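Local coordinates for protein Non-ribosomal peptide synthetase (Methanobrevibacter ruminantium, PDB 6VTJ) that probably carries a peptide on a phosphopantetheine arm of its carrier domain and releases it by reduction in an NAD(P)H-dependent reductase domain of Rossmann type, at residues 374-377 / 378-381; 112-115 / 116-119; 96-100 / 101-105. All blocks are in the same frame, centred on the assembly; numbering follows the deposited sequence.

Contact 1 (374-377 / 378-381); sequences LALS and KTPE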
loop_
_atom_site.group_PDB
_atom_site.type_symbol
_atom_site.label_atom_id
_atom_site.label_comp_id
_atom_site.label_asym_id
_atom_site.label_seq_id
_atom_site.Cartn_x
_atom_site.Cartn_y
_atom_site.Cartn_z
ATOM N N LEU A 374 -5.116 -5.479 -15.970
ATOM C CA LEU A 374 -5.150 -6.387 -17.104
ATOM C C LEU A 374 -5.065 -5.636 -18.426
ATOM O O LEU A 374 -4.429 -6.114 -19.370
ATOM C CB LEU A 374 -6.410 -7.244 -17.046
ATOM C CG LEU A 374 -6.388 -8.251 -15.906
ATOM C CD1 LEU A 374 -7.578 -9.202 -16.032
ATOM C CD2 LEU A 374 -5.072 -9.025 -15.878
ATOM N N ALA A 375 -5.691 -4.454 -18.523
ATOM C CA ALA A 375 -5.613 -3.699 -19.781
ATOM C C ALA A 375 -4.217 -3.142 -20.008
ATOM O O ALA A 375 -3.678 -3.222 -21.116
ATOM C CB ALA A 375 -6.642 -2.560 -19.798
ATOM N N LEU A 376 -3.623 -2.538 -18.976
ATOM C CA LEU A 376 -2.316 -1.922 -19.137
ATOM C C LEU A 376 -1.226 -2.953 -19.380
ATOM O O LEU A 376 -0.202 -2.614 -19.978
ATOM C CB LEU A 376 -1.991 -1.056 -17.917
ATOM C CG LEU A 376 -2.972 0.117 -17.769
ATOM C CD1 LEU A 376 -2.857 0.809 -16.407
ATOM C CD2 LEU A 376 -2.808 1.129 -18.910
ATOM N N SER A 377 -1.432 -4.213 -18.964
ATOM C CA SER A 377 -0.417 -5.230 -19.215
ATOM C C SER A 377 -0.240 -5.516 -20.709
ATOM O O SER A 377 0.802 -6.049 -21.099
ATOM C CB SER A 377 -0.775 -6.512 -18.454
ATOM O OG SER A 377 -0.847 -6.254 -17.040
ATOM N N LYS A 378 -1.213 -5.144 -21.552
ATOM C CA LYS A 378 -1.153 -5.391 -22.994
ATOM C C LYS A 378 -0.596 -4.213 -23.806
ATOM O O LYS A 378 -0.526 -4.312 -25.040
ATOM C CB LYS A 378 -2.547 -5.748 -23.532
ATOM C CG LYS A 378 -3.309 -6.895 -22.826
ATOM C CD LYS A 378 -4.671 -7.073 -23.535
ATOM C CE LYS A 378 -5.584 -8.113 -22.900
ATOM N NZ LYS A 378 -6.218 -7.579 -21.671
ATOM N N THR A 379 -0.196 -3.110 -23.159
ATOM C CA THR A 379 0.335 -1.945 -23.866
ATOM C C THR A 379 1.692 -2.269 -24.521
ATOM O O THR A 379 2.336 -3.260 -24.167
ATOM C CB THR A 379 0.465 -0.765 -22.900
ATOM O OG1 THR A 379 1.288 -1.122 -21.785
ATOM C CG2 THR A 379 -0.938 -0.303 -22.393
ATOM N N PRO A 380 2.138 -1.456 -25.486
ATOM C CA PRO A 380 3.403 -1.752 -26.190
ATOM C C PRO A 380 4.626 -1.739 -25.278
ATOM O O PRO A 380 4.621 -1.161 -24.186
ATOM C CB PRO A 380 3.494 -0.630 -27.235
ATOM C CG PRO A 380 2.053 -0.134 -27.409
ATOM C CD PRO A 380 1.479 -0.243 -26.023
ATOM N N GLU A 381 5.717 -2.339 -25.778
ATOM C CA GLU A 381 6.935 -2.526 -24.972
ATOM C C GLU A 381 7.462 -1.223 -24.349
ATOM O O GLU A 381 7.934 -1.221 -23.203
ATOM C CB GLU A 381 8.030 -3.177 -25.830
ATOM C CG GLU A 381 9.030 -4.046 -25.057
ATOM C CD GLU A 381 10.022 -3.235 -24.237
#

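Contact 2 (112-115 / 116-119); sequences ENTW and ENFF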
loop_
_atom_site.group_PDB
_atom_site.type_symbol
_atom_site.label_atom_id
_atom_site.label_comp_id
_atom_site.label_asym_id
_atom_site.label_seq_id
_atom_site.Cartn_x
_atom_site.Cartn_y
_atom_site.Cartn_z
ATOM N N GLU A 112 11.074 7.127 -23.070
ATOM C CA GLU A 112 10.297 6.495 -24.121
ATOM C C GLU A 112 8.831 6.300 -23.743
ATOM O O GLU A 112 8.046 5.902 -24.608
ATOM C CB GLU A 112 10.917 5.140 -24.491
ATOM C CG GLU A 112 12.426 5.183 -24.719
ATOM C CD GLU A 112 13.000 3.825 -25.110
ATOM O OE1 GLU A 112 12.236 2.837 -25.147
ATOM O OE2 GLU A 112 14.219 3.741 -25.384
ATOM N N ASN A 113 8.441 6.588 -22.493
ATOM C CA ASN A 113 7.099 6.268 -21.988
ATOM C C ASN A 113 6.148 7.442 -22.251
ATOM O O ASN A 113 5.776 8.206 -21.361
ATOM C CB ASN A 113 7.153 5.910 -20.502
ATOM C CG ASN A 113 5.812 5.411 -19.978
ATOM O OD1 ASN A 113 5.062 4.776 -20.716
ATOM N ND2 ASN A 113 5.488 5.721 -18.714
ATOM N N THR A 114 5.731 7.570 -23.504
ATOM C CA THR A 114 4.943 8.713 -23.939
ATOM C C THR A 114 3.615 8.261 -24.530
ATOM O O THR A 114 3.430 7.093 -24.891
ATOM C CB THR A 114 5.698 9.518 -24.991
ATOM O OG1 THR A 114 5.970 8.656 -26.100
ATOM C CG2 THR A 114 7.026 10.054 -24.410
ATOM N N TRP A 115 2.693 9.218 -24.661
ATOM C CA TRP A 115 1.490 8.941 -25.433
ATOM C C TRP A 115 1.845 8.499 -26.850
ATOM O O TRP A 115 1.200 7.606 -27.410
ATOM C CB TRP A 115 0.577 10.171 -25.474
ATOM C CG TRP A 115 -0.498 10.009 -26.490
ATOM C CD1 TRP A 115 -0.521 10.532 -27.760
ATOM C CD2 TRP A 115 -1.703 9.236 -26.352
ATOM N NE1 TRP A 115 -1.678 10.145 -28.409
ATOM C CE2 TRP A 115 -2.414 9.345 -27.569
ATOM C CE3 TRP A 115 -2.251 8.469 -25.316
ATOM C CZ2 TRP A 115 -3.645 8.712 -27.776
ATOM C CZ3 TRP A 115 -3.479 7.833 -25.525
ATOM C CH2 TRP A 115 -4.157 7.959 -26.746
ATOM N N GLU A 116 2.863 9.124 -27.450
ATOM C CA GLU A 116 3.209 8.803 -28.832
ATOM C C GLU A 116 3.582 7.335 -28.971
ATOM O O GLU A 116 3.099 6.638 -29.876
ATOM C CB GLU A 116 4.350 9.699 -29.309
ATOM C CG GLU A 116 4.775 9.426 -30.754
ATOM C CD GLU A 116 5.581 10.567 -31.355
ATOM O OE1 GLU A 116 6.755 10.334 -31.689
ATOM O OE2 GLU A 116 5.039 11.689 -31.497
ATOM N N ASN A 117 4.419 6.834 -28.060
ATOM C CA ASN A 117 4.887 5.459 -28.211
ATOM C C ASN A 117 3.807 4.448 -27.855
ATOM O O ASN A 117 3.782 3.351 -28.422
ATOM C CB ASN A 117 6.159 5.260 -27.389
ATOM C CG ASN A 117 7.360 5.888 -28.073
ATOM O OD1 ASN A 117 7.370 6.006 -29.303
ATOM N ND2 ASN A 117 8.349 6.316 -27.304
ATOM N N PHE A 118 2.877 4.800 -26.960
ATOM C CA PHE A 118 1.725 3.931 -26.764
ATOM C C PHE A 118 0.876 3.871 -28.027
ATOM O O PHE A 118 0.504 2.789 -28.503
ATOM C CB PHE A 118 0.860 4.410 -25.602
ATOM C CG PHE A 118 -0.546 3.880 -25.688
ATOM C CD1 PHE A 118 -0.798 2.543 -25.430
ATOM C CD2 PHE A 118 -1.586 4.680 -26.112
ATOM C CE1 PHE A 118 -2.080 2.027 -25.539
ATOM C CE2 PHE A 118 -2.871 4.168 -26.233
ATOM C CZ PHE A 118 -3.116 2.846 -25.941
ATOM N N PHE A 119 0.554 5.036 -28.583
ATOM C CA PHE A 119 -0.370 5.075 -29.703
ATOM C C PHE A 119 0.235 4.428 -30.948
ATOM O O PHE A 119 -0.467 3.734 -31.695
ATOM C CB PHE A 119 -0.783 6.519 -29.970
ATOM C CG PHE A 119 -1.789 6.660 -31.056
ATOM C CD1 PHE A 119 -3.125 6.417 -30.808
ATOM C CD2 PHE A 119 -1.400 7.031 -32.327
ATOM C CE1 PHE A 119 -4.069 6.548 -31.813
ATOM C CE2 PHE A 119 -2.340 7.154 -33.342
ATOM C CZ PHE A 119 -3.676 6.915 -33.072
#

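Contact 3 (96-100 / 101-105); sequences DIIKN and YNYGE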
loop_
_atom_site.group_PDB
_atom_site.type_symbol
_atom_site.label_atom_id
_atom_site.label_comp_id
_atom_site.label_asym_id
_atom_site.label_seq_id
_atom_site.Cartn_x
_atom_site.Cartn_y
_atom_site.Cartn_z
ATOM N N ASP A 96 21.922 5.103 1.485
ATOM C CA ASP A 96 23.092 4.843 0.653
ATOM C C ASP A 96 22.744 3.941 -0.523
ATOM O O ASP A 96 23.201 4.170 -1.648
ATOM C CB ASP A 96 24.198 4.210 1.498
ATOM C CG ASP A 96 24.797 5.183 2.497
ATOM O OD1 ASP A 96 25.000 6.369 2.153
ATOM O OD2 ASP A 96 25.071 4.757 3.635
ATOM N N ILE A 97 21.962 2.891 -0.278
ATOM C CA ILE A 97 21.495 2.049 -1.376
ATOM C C ILE A 97 20.755 2.890 -2.415
ATOM O O ILE A 97 20.948 2.718 -3.624
ATOM C CB ILE A 97 20.628 0.896 -0.825
ATOM C CG1 ILE A 97 21.506 -0.047 -0.005
ATOM C CG2 ILE A 97 19.994 0.109 -1.943
ATOM C CD1 ILE A 97 20.725 -1.031 0.822
ATOM N N ILE A 98 19.949 3.853 -1.962
ATOM C CA ILE A 98 19.158 4.664 -2.880
ATOM C C ILE A 98 20.063 5.565 -3.713
ATOM O O ILE A 98 19.939 5.632 -4.944
ATOM C CB ILE A 98 18.116 5.478 -2.096
ATOM C CG1 ILE A 98 16.932 4.588 -1.715
ATOM C CG2 ILE A 98 17.648 6.674 -2.900
ATOM C CD1 ILE A 98 16.234 5.055 -0.460
ATOM N N LYS A 99 21.002 6.256 -3.056
ATOM C CA LYS A 99 21.812 7.263 -3.733
ATOM C C LYS A 99 23.013 6.684 -4.476
ATOM O O LYS A 99 23.543 7.350 -5.373
ATOM C CB LYS A 99 22.287 8.312 -2.725
ATOM C CG LYS A 99 21.169 9.178 -2.171
ATOM C CD LYS A 99 21.675 10.035 -1.029
ATOM C CE LYS A 99 20.616 11.013 -0.541
ATOM N NZ LYS A 99 20.871 11.440 0.873
ATOM N N ASN A 100 23.454 5.471 -4.144
ATOM C CA ASN A 100 24.644 4.894 -4.775
ATOM C C ASN A 100 24.213 4.140 -6.028
ATOM O O ASN A 100 24.179 2.910 -6.083
ATOM C CB ASN A 100 25.391 3.986 -3.808
ATOM C CG ASN A 100 26.554 3.281 -4.466
ATOM O OD1 ASN A 100 27.374 3.915 -5.146
ATOM N ND2 ASN A 100 26.625 1.959 -4.295
ATOM N N TYR A 101 23.890 4.906 -7.064
ATOM C CA TYR A 101 23.270 4.331 -8.247
ATOM C C TYR A 101 23.341 5.352 -9.362
ATOM O O TYR A 101 23.212 6.557 -9.122
ATOM C CB TYR A 101 21.808 3.936 -7.972
ATOM C CG TYR A 101 21.239 2.908 -8.936
ATOM C CD1 TYR A 101 21.363 1.545 -8.686
ATOM C CD2 TYR A 101 20.563 3.301 -10.074
ATOM C CE1 TYR A 101 20.835 0.605 -9.554
ATOM C CE2 TYR A 101 20.034 2.365 -10.957
ATOM C CZ TYR A 101 20.176 1.022 -10.692
ATOM O OH TYR A 101 19.657 0.094 -11.560
ATOM N N ASN A 102 23.562 4.859 -10.569
ATOM C CA ASN A 102 23.542 5.670 -11.776
ATOM C C ASN A 102 22.181 5.478 -12.444
ATOM O O ASN A 102 21.911 4.424 -13.022
ATOM C CB ASN A 102 24.690 5.265 -12.700
ATOM C CG ASN A 102 24.933 6.275 -13.801
ATOM O OD1 ASN A 102 23.987 6.874 -14.328
ATOM N ND2 ASN A 102 26.199 6.461 -14.170
ATOM N N TYR A 103 21.325 6.491 -12.368
ATOM C CA TYR A 103 19.977 6.400 -12.923
ATOM C C TYR A 103 19.899 6.796 -14.398
ATOM O O TYR A 103 18.797 6.997 -14.906
ATOM C CB TYR A 103 19.012 7.261 -12.103
ATOM C CG TYR A 103 18.778 6.733 -10.699
ATOM C CD1 TYR A 103 17.784 5.789 -10.446
ATOM C CD2 TYR A 103 19.550 7.169 -9.632
ATOM C CE1 TYR A 103 17.563 5.299 -9.165
ATOM C CE2 TYR A 103 19.341 6.671 -8.336
ATOM C CZ TYR A 103 18.344 5.738 -8.117
ATOM O OH TYR A 103 18.130 5.242 -6.849
ATOM N N GLY A 104 21.029 6.902 -15.099
ATOM C CA GLY A 104 20.989 7.390 -16.469
ATOM C C GLY A 104 20.195 6.496 -17.403
ATOM O O GLY A 104 19.311 6.964 -18.129
ATOM N N GLU A 105 20.497 5.192 -17.395
ATOM C CA GLU A 105 19.865 4.275 -18.342
ATOM C C GLU A 105 18.368 4.113 -18.071
ATOM O O GLU A 105 17.548 4.066 -19.008
ATOM C CB GLU A 105 20.561 2.918 -18.282
ATOM C CG GLU A 105 21.915 2.885 -18.963
ATOM C CD GLU A 105 22.391 1.468 -19.220
ATOM O OE1 GLU A 105 23.201 0.950 -18.415
ATOM O OE2 GLU A 105 21.945 0.869 -20.226
HETATM O O HOH W 1 22.384 8.792 -7.781
#

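Contact 1 (374-377 / 378-381)
L376 and T379 are the first and last residues of a type I beta turn that carries the chain out of helix 366-376. The L376 carbonyl oxygen is gripped twice by T379. The backbone N of T379 reaches L376 O at 3.2 Å from above the carbonyl plane, while T379 OG1 donates to L376 O at 2.8 Å and lies in that plane. Threonine suits this place because its hydroxyl, set between its own backbone N and carbonyl carbon (chi1 57°), folds back onto the turn, and its methyl CG2 lies 4.2 Å from L376 CD2. One residue earlier, K378 N donates to A375 O at 3.2 Å, three positions back. The lysine chain runs back alongside the helix, extended until a bend at its last torsion (chi4 77°) places NZ 3.3 Å from L374 O, again above the carbonyl plane. A positive charge probably suits this carboxyl end of the helix, where carbonyl oxygens gather, and NZ also forms a salt bridge with E150. S377 OG bonds back to I373 O, four residues earlier. L376, which is buried, packs on F386 and C388 of strand 385-388 and on I461 and L462 of helix 456-464, while the K378 backbone is hydrogen-bonded to that of L124.

Contact 2 (112-115 / 116-119)
W115 offers one indole face to F119, whose CB stands 3.9 Å above the ring plane, displaced toward the rim. The phenyl ring of F119 is slid so far aside that the two rings barely overlap, although their planes are only 23° apart, and the closest side-chain carbons are W115 CZ2 and F119 CD1 at 3.8 Å. F118 meets the same indole obliquely, with its CD2 3.7 Å from W115 CZ3 and the planes at 52°. All three aromatic side chains have CG opposite the backbone N and beside the carbonyl carbon, and their spacing of three and four residues gathers them into an aromatic cluster at the start of helix 115-120.

T114 is the N-cap of that helix. Its OG1 accepts from N117 N at 3.1 Å, a role that suits threonine because its hydroxyl sits on CB, close enough to the main chain to take the N-H three residues on. From the first turn N117 reaches back past the cap: its ND2 donates to E112 O at 2.7 Å, almost straight at 174°, with the acceptor in the amide plane, which helps to fix the rotation of the carboxamide. The regular helical bonds then begin, F118 N to T114 O and F119 N to W115 O.

Outside, F118 packs on I461 and S464 of helix 456-464, W115 touches D460 and I461, and E112 forms a salt bridge with R384. Chemically, the contact divides its work. T114 OG1 supplies an acceptor for the first-turn N-H of N117, which has no carbonyl of a preceding helical turn to bond, and N117 ND2 instead satisfies the E112 carbonyl and ties the helix to the loop. The aromatic residues give the helix an apolar flank, with F118 buried against the fold and W115 and F119 lying nearer solvent.

Contact 3 (96-100 / 101-105)
I98 and Y103 meet across a helix-to-helix connection, a local contact at the surface that joins the end of helix 94-99 to the start of helix 104-111. The Y103 phenol spans the connection: its OH donates to I98 O at 2.7 Å, lying in the carbonyl plane and on a lone pair. Tyrosine fits here because its long rigid ring reaches back to a carbonyl at the helix end, with CG opposite its own carbonyl carbon (chi1 -68°). Over the centre of the Y103 ring lies Y101 CD2, 3.6 Å above the plane. N100 is the centre of an inverse gamma turn, in which Y101 N donates weakly to K99 O at 3.0 Å. A water reinforces this bend, donating to K99 O at 3.0 Å and to Y101 O at 2.7 Å. At the second helix N102 OD1 accepts from G104 N at 3.1 Å in an Asx turn; asparagine has the reach for this, and glycine, with no side chain, leaves room for OD1. Helix 291-308 packs against the connection: I98 touches C294 and F297, R301 bonds to Y103 OH and makes a cation-pi contact with Y101, and Y101 OH bonds to Q305. Y283 stacks with Y103, so the connection is joined through Y101 and Y103 to helix 291-308 and to the loop that carries Y283.

Contacts 1 and 2 are neighbours, their centres 12 Å apart, although more than 250 residues of chain separate them. They touch through T379, which ends the turn, and P380, which follows it: P380 CG lies 3.5 Å from F118 O, and T379 CG2 lies 4.1 Å from F118 CE1. Both also pack on I461 of helix 456-464, which they share. Contact 3 comes first in the chain and stands apart, its nearest atoms about 7 Å from contact 2 and about 12 Å from contact 1; helix 104-111 leads from it to contact 2. None of the three supplies residues to the 4'-phosphopantetheine pocket, which includes S46, Y65, H223 and N337.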